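PDB 1WU4: xylanase Y, which hydrolyses xylooligosaccharides of three or more units with inversion of anomeric configuration, releasing xylose from the reducing end. Local coordinates for residues G22-E25 / A26-Q29; M177-R180 / D181-L184. The protein carries 1 engineered substitution. One frame throughout, in Å; residues are numbered along the deposited sequence.

Contacts 1 and 2 illustrate how side chains settle the course of the backbone where regular structure begins or where the chain doubles back. Both belong to one chain with the (alpha/alpha)6 barrel of glycoside hydrolase family 8, yet they share no helix or strand. Contact 1 comes first, where the loop after helix 17-20 enters helix 25-40; contact 2 follows far downstream, in the loop between helix 154-167 and strand 193-194. Their centres are about 42 Å apart, on opposite sides of the chain's centre, and their nearest atoms about 31 Å. Each is an independent local solution: one starts a helix at the surface whose first turns bind nickel, the other shapes a partly buried loop.

Contact 1: G22-E25 / A26-Q29; sequences GYSE and AEIQ. With NI (nickel (II) ion), chain B.
The Tyr23 ring is turned away from Ile28, and Tyr23 CB alone of that side chain packs across, 3.8 Å from Ile28 CG1. Trp348 stacks on the ring, and Asp345 takes a hydrogen bond with the hydroxyl. The other flat groups sit further along: Glu27 OE2 binds nickel at 2.0 Å, while Glu27 OE1 stays at a long 2.8 Å, and Glu30 OE1 is the second protein ligand. A water ties the Glu25 carboxylate to the Gln29 amide, donating to Gln29 OE1 at 2.8 Å and, less closely, to Glu25 OE1. Ser24 sits at the N-cap of helix 25-40. With OG lodged between its own N and carbonyl carbon (chi1 74°), it accepts from Glu27 N at 3.2 Å, in a bond of 161°. Glu27 CG lies 3.3 Å from the same Ser24 OG, and the bend at chi2 (-59°) directs the carboxylate onward to the metal. Ile28 N donates to Ser24 O at 3.0 Å and Gln29 N to Glu25 O at 2.9 Å, the first turn of the helix. Since Gly22 closes helix 17-20 in a Schellman motif, two helices follow closely, the second opened by a serine N-cap.

Contact 2: M177-R180 / D181-L184; sequences MWNR and DNKL
A chain reversal in the loop before strand 193-194 is built around Asn179 and Asn182, whose side chains cross at about a right angle, amide planes 34° apart. Asn179 OD1 serves two backbone donors: Asn182 N at 2.9 Å, nearly straight (162°), and Asp181 N at 2.8 Å, weak and bent. Its ND2 turns to Glu192 and a water shared with Asp181 OD2. Asn182 OD1 turns forward to accept from Leu184 N at 2.8 Å; chi1 of 60°, with CG between N and the carbonyl carbon, also brings it to 3.1 Å from Asn179 CB. Replacing Asn182 by an alanine would probably leave Leu184 N without this acceptor and open a gap beside Asn179. Backbone bonds close the reversal, Asn179 N to Leu184 O at 2.9 Å and, weakly, Lys183 N to Asn179 O. Lys183 NZ donates to Arg180 O at 3.0 Å, with Glu221 a long, weak ion-pair partner; the Arg180 guanidinium pairs with Glu170. Trp178 presents its CD1 edge to Lys183 O at 3.5 Å; a water takes a weak bond from Trp178 NE1 and donates to that oxygen. Asn182 OD1, bonded to the backbone N two residues on, forms an Asx turn inside the reversal.

Contact 1: G22-E25 / A26-Q29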
ATOM      1  N   GLY A  22     -17.389 -19.537   0.178  1.00 13.83           N
ATOM      2  CA  GLY A  22     -17.521 -20.796  -0.537  1.00 13.24           C
ATOM      3  C   GLY A  22     -16.319 -21.486  -1.152  1.00 16.19           C
ATOM      4  O   GLY A  22     -16.426 -22.643  -1.556  1.00 17.43           O
ATOM      5  N   TYR A  23     -15.184 -20.803  -1.240  1.00 13.21           N
ATOM      6  CA  TYR A  23     -13.987 -21.411  -1.817  1.00 11.98           C
ATOM      7  C   TYR A  23     -13.370 -22.388  -0.819  1.00 12.23           C
ATOM      8  O   TYR A  23     -13.383 -22.144   0.387  1.00 13.91           O
ATOM      9  CB  TYR A  23     -12.997 -20.312  -2.202  1.00 11.39           C
ATOM     10  CG  TYR A  23     -13.499 -19.479  -3.358  1.00 12.20           C
ATOM     11  CD1 TYR A  23     -13.362 -19.926  -4.671  1.00 13.56           C
ATOM     12  CD2 TYR A  23     -14.168 -18.274  -3.140  1.00 11.63           C
ATOM     13  CE1 TYR A  23     -13.881 -19.200  -5.739  1.00 13.62           C
ATOM     14  CE2 TYR A  23     -14.691 -17.540  -4.203  1.00 12.36           C
ATOM     15  CZ  TYR A  23     -14.545 -18.011  -5.498  1.00 11.74           C
ATOM     16  OH  TYR A  23     -15.070 -17.306  -6.556  1.00 13.81           O
ATOM     17  N   SER A  24     -12.840 -23.503  -1.315  1.00 12.24           N
ATOM     18  CA  SER A  24     -12.251 -24.503  -0.426  1.00 12.37           C
ATOM     19  C   SER A  24     -10.870 -24.096   0.074  1.00 14.76           C
ATOM     20  O   SER A  24     -10.128 -23.397  -0.619  1.00 12.35           O
ATOM     21  CB  SER A  24     -12.156 -25.858  -1.130  1.00 14.22           C
ATOM     22  OG  SER A  24     -11.116 -25.866  -2.094  1.00 15.69           O
ATOM     23  N   GLU A  25     -10.528 -24.542   1.278  1.00 16.52           N
ATOM     24  CA  GLU A  25      -9.236 -24.222   1.870  1.00 15.17           C
ATOM     25  C   GLU A  25      -8.091 -24.655   0.961  1.00 13.39           C
ATOM     26  O   GLU A  25      -7.116 -23.926   0.789  1.00 13.43           O
ATOM     27  CB  GLU A  25      -9.080 -24.913   3.228  1.00 20.99           C
ATOM     28  CG  GLU A  25      -9.085 -26.434   3.144  1.00 27.45           C
ATOM     29  CD  GLU A  25      -8.514 -27.098   4.384  1.00 30.93           C
ATOM     30  OE1 GLU A  25      -7.320 -26.871   4.685  1.00 33.82           O
ATOM     31  OE2 GLU A  25      -9.254 -27.848   5.054  1.00 34.37           O
ATOM     32  N   ALA A  26      -8.214 -25.845   0.384  1.00 12.01           N
ATOM     33  CA  ALA A  26      -7.178 -26.376  -0.496  1.00 10.23           C
ATOM     34  C   ALA A  26      -6.948 -25.495  -1.720  1.00 11.84           C
ATOM     35  O   ALA A  26      -5.804 -25.186  -2.063  1.00 13.32           O
ATOM     36  CB  ALA A  26      -7.541 -27.793  -0.933  1.00 13.32           C
ATOM     37  N   GLU A  27      -8.026 -25.092  -2.383  1.00 11.51           N
ATOM     38  CA  GLU A  27      -7.891 -24.252  -3.565  1.00 10.79           C
ATOM     39  C   GLU A  27      -7.386 -22.854  -3.222  1.00 11.18           C
ATOM     40  O   GLU A  27      -6.664 -22.241  -4.008  1.00 11.18           O
ATOM     41  CB  GLU A  27      -9.220 -24.190  -4.324  1.00 11.56           C
ATOM     42  CG  GLU A  27      -9.569 -25.507  -5.025  1.00 10.63           C
ATOM     43  CD  GLU A  27      -8.510 -25.927  -6.038  1.00 12.94           C
ATOM     44  OE1 GLU A  27      -8.246 -25.156  -6.983  1.00 12.80           O
ATOM     45  OE2 GLU A  27      -7.938 -27.028  -5.892  1.00 10.90           O
ATOM     46  N   ILE A  28      -7.757 -22.352  -2.046  1.00  9.73           N
ATOM     47  CA  ILE A  28      -7.299 -21.038  -1.610  1.00 10.63           C
ATOM     48  C   ILE A  28      -5.790 -21.105  -1.368  1.00 10.17           C
ATOM     49  O   ILE A  28      -5.042 -20.244  -1.833  1.00 10.93           O
ATOM     50  CB  ILE A  28      -8.016 -20.605  -0.312  1.00 10.57           C
ATOM     51  CG1 ILE A  28      -9.503 -20.386  -0.595  1.00 10.73           C
ATOM     52  CG2 ILE A  28      -7.396 -19.321   0.235  1.00 10.39           C
ATOM     53  CD1 ILE A  28     -10.357 -20.266   0.654  1.00 11.63           C
ATOM     54  N   GLN A  29      -5.346 -22.131  -0.645  1.00 10.79           N
ATOM     55  CA  GLN A  29      -3.920 -22.296  -0.368  1.00 12.14           C
ATOM     56  C   GLN A  29      -3.138 -22.364  -1.675  1.00 12.79           C
ATOM     57  O   GLN A  29      -2.100 -21.723  -1.829  1.00 12.50           O
ATOM     58  CB  GLN A  29      -3.666 -23.578   0.441  1.00 13.85           C
ATOM     59  CG  GLN A  29      -2.203 -24.032   0.434  1.00 18.37           C
ATOM     60  CD  GLN A  29      -1.938 -25.262   1.294  1.00 19.28           C
ATOM     61  OE1 GLN A  29      -2.804 -26.123   1.464  1.00 15.70           O
ATOM     62  NE2 GLN A  29      -0.723 -25.358   1.824  1.00 22.29           N
TER
HETATM   63 NI    NI B1400      -6.438 -27.226  -7.138  1.00 10.20          NI
HETATM   64  O   HOH W   1      -5.276 -27.267   2.249  1.00 15.79           O

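Contact 2: M177-R180 / D181-L184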
ATOM      1  N   MET A 177       7.305  14.388   6.287  1.00 10.02           N
ATOM      2  CA  MET A 177       6.382  13.781   5.335  1.00  9.66           C
ATOM      3  C   MET A 177       4.939  13.872   5.815  1.00  9.10           C
ATOM      4  O   MET A 177       4.016  13.492   5.099  1.00 10.84           O
ATOM      5  CB  MET A 177       6.757  12.326   5.070  1.00 10.57           C
ATOM      6  CG  MET A 177       7.989  12.182   4.198  1.00 11.13           C
ATOM      7  SD  MET A 177       8.287  10.482   3.719  1.00 10.32           S
ATOM      8  CE  MET A 177       9.365  10.715   2.319  1.00 11.02           C
ATOM      9  N   TRP A 178       4.766  14.367   7.037  1.00 10.02           N
ATOM     10  CA  TRP A 178       3.445  14.568   7.626  1.00  8.61           C
ATOM     11  C   TRP A 178       3.370  16.025   8.040  1.00  9.81           C
ATOM     12  O   TRP A 178       4.345  16.575   8.556  1.00 11.49           O
ATOM     13  CB  TRP A 178       3.253  13.704   8.879  1.00  9.06           C
ATOM     14  CG  TRP A 178       2.653  12.362   8.619  1.00  8.64           C
ATOM     15  CD1 TRP A 178       1.357  11.984   8.834  1.00  9.06           C
ATOM     16  CD2 TRP A 178       3.318  11.221   8.071  1.00  8.57           C
ATOM     17  NE1 TRP A 178       1.177  10.677   8.451  1.00  9.49           N
ATOM     18  CE2 TRP A 178       2.365  10.184   7.978  1.00  8.61           C
ATOM     19  CE3 TRP A 178       4.630  10.973   7.647  1.00  9.12           C
ATOM     20  CZ2 TRP A 178       2.681   8.915   7.476  1.00  8.95           C
ATOM     21  CZ3 TRP A 178       4.946   9.716   7.147  1.00 10.89           C
ATOM     22  CH2 TRP A 178       3.974   8.702   7.066  1.00  9.26           C
ATOM     23  N   ASN A 179       2.228  16.657   7.803  1.00 10.40           N
ATOM     24  CA  ASN A 179       2.063  18.037   8.229  1.00 11.50           C
ATOM     25  C   ASN A 179       1.843  17.916   9.734  1.00 11.54           C
ATOM     26  O   ASN A 179       0.954  17.192  10.182  1.00 12.17           O
ATOM     27  CB  ASN A 179       0.852  18.668   7.545  1.00 11.26           C
ATOM     28  CG  ASN A 179       0.571  20.069   8.042  1.00 13.85           C
ATOM     29  OD1 ASN A 179       0.072  20.253   9.152  1.00 13.69           O
ATOM     30  ND2 ASN A 179       0.901  21.066   7.226  1.00 14.73           N
ATOM     31  N   ARG A 180       2.667  18.608  10.512  1.00 12.33           N
ATOM     32  CA  ARG A 180       2.585  18.538  11.968  1.00 15.22           C
ATOM     33  C   ARG A 180       1.307  19.099  12.580  1.00 15.71           C
ATOM     34  O   ARG A 180       0.902  18.681  13.665  1.00 18.93           O
ATOM     35  CB  ARG A 180       3.800  19.236  12.583  1.00 17.14           C
ATOM     36  CG  ARG A 180       5.128  18.598  12.201  1.00 27.56           C
ATOM     37  CD  ARG A 180       5.265  17.206  12.799  1.00 30.67           C
ATOM     38  NE  ARG A 180       5.437  17.247  14.250  1.00 31.87           N
ATOM     39  CZ  ARG A 180       6.518  17.724  14.861  1.00 33.57           C
ATOM     40  NH1 ARG A 180       6.587  17.725  16.185  1.00 35.32           N
ATOM     41  NH2 ARG A 180       7.533  18.196  14.150  1.00 35.75           N
ATOM     42  N   ASP A 181       0.668  20.034  11.885  1.00 13.22           N
ATOM     43  CA  ASP A 181      -0.552  20.643  12.396  1.00 16.28           C
ATOM     44  C   ASP A 181      -1.807  19.810  12.162  1.00 15.31           C
ATOM     45  O   ASP A 181      -2.615  19.642  13.076  1.00 16.01           O
ATOM     46  CB  ASP A 181      -0.738  22.037  11.792  1.00 18.19           C
ATOM     47  CG  ASP A 181       0.394  22.979  12.150  1.00 25.18           C
ATOM     48  OD1 ASP A 181       0.721  23.082  13.350  1.00 27.50           O
ATOM     49  OD2 ASP A 181       0.955  23.616  11.234  1.00 29.55           O
ATOM     50  N   ASN A 182      -1.979  19.287  10.951  1.00 13.43           N
ATOM     51  CA  ASN A 182      -3.166  18.487  10.666  1.00 12.94           C
ATOM     52  C   ASN A 182      -2.945  16.978  10.750  1.00 11.87           C
ATOM     53  O   ASN A 182      -3.888  16.200  10.596  1.00 12.17           O
ATOM     54  CB  ASN A 182      -3.767  18.855   9.299  1.00 12.31           C
ATOM     55  CG  ASN A 182      -2.802  18.643   8.148  1.00 11.15           C
ATOM     56  OD1 ASN A 182      -2.018  17.697   8.145  1.00 12.59           O
ATOM     57  ND2 ASN A 182      -2.878  19.515   7.145  1.00 13.82           N
ATOM     58  N   LYS A 183      -1.702  16.571  11.004  1.00 11.38           N
ATOM     59  CA  LYS A 183      -1.341  15.158  11.137  1.00 11.32           C
ATOM     60  C   LYS A 183      -1.612  14.312   9.896  1.00  9.89           C
ATOM     61  O   LYS A 183      -1.789  13.098  10.001  1.00 10.52           O
ATOM     62  CB  LYS A 183      -2.073  14.523  12.330  1.00 13.74           C
ATOM     63  CG  LYS A 183      -1.711  15.095  13.698  1.00 21.61           C
ATOM     64  CD  LYS A 183      -2.312  16.472  13.918  1.00 25.39           C
ATOM     65  CE  LYS A 183      -2.065  16.955  15.340  1.00 24.57           C
ATOM     66  NZ  LYS A 183      -0.617  16.994  15.675  1.00 28.64           N
ATOM     67  N   LEU A 184      -1.633  14.945   8.727  1.00 10.61           N
ATOM     68  CA  LEU A 184      -1.889  14.231   7.479  1.00 10.54           C
ATOM     69  C   LEU A 184      -0.617  13.987   6.679  1.00  9.49           C
ATOM     70  O   LEU A 184       0.235  14.870   6.573  1.00 10.95           O
ATOM     71  CB  LEU A 184      -2.865  15.026   6.605  1.00 11.14           C
ATOM     72  CG  LEU A 184      -4.247  15.342   7.179  1.00  9.05           C
ATOM     73  CD1 LEU A 184      -5.001  16.209   6.194  1.00 13.55           C
ATOM     74  CD2 LEU A 184      -5.017  14.055   7.451  1.00 11.81           C
TER
HETATM   75  O   HOH W   2      -1.810  10.876   8.246  1.00 10.31           O
HETATM   76  O   HOH W   3       0.317  23.846   8.518  1.00 31.57           O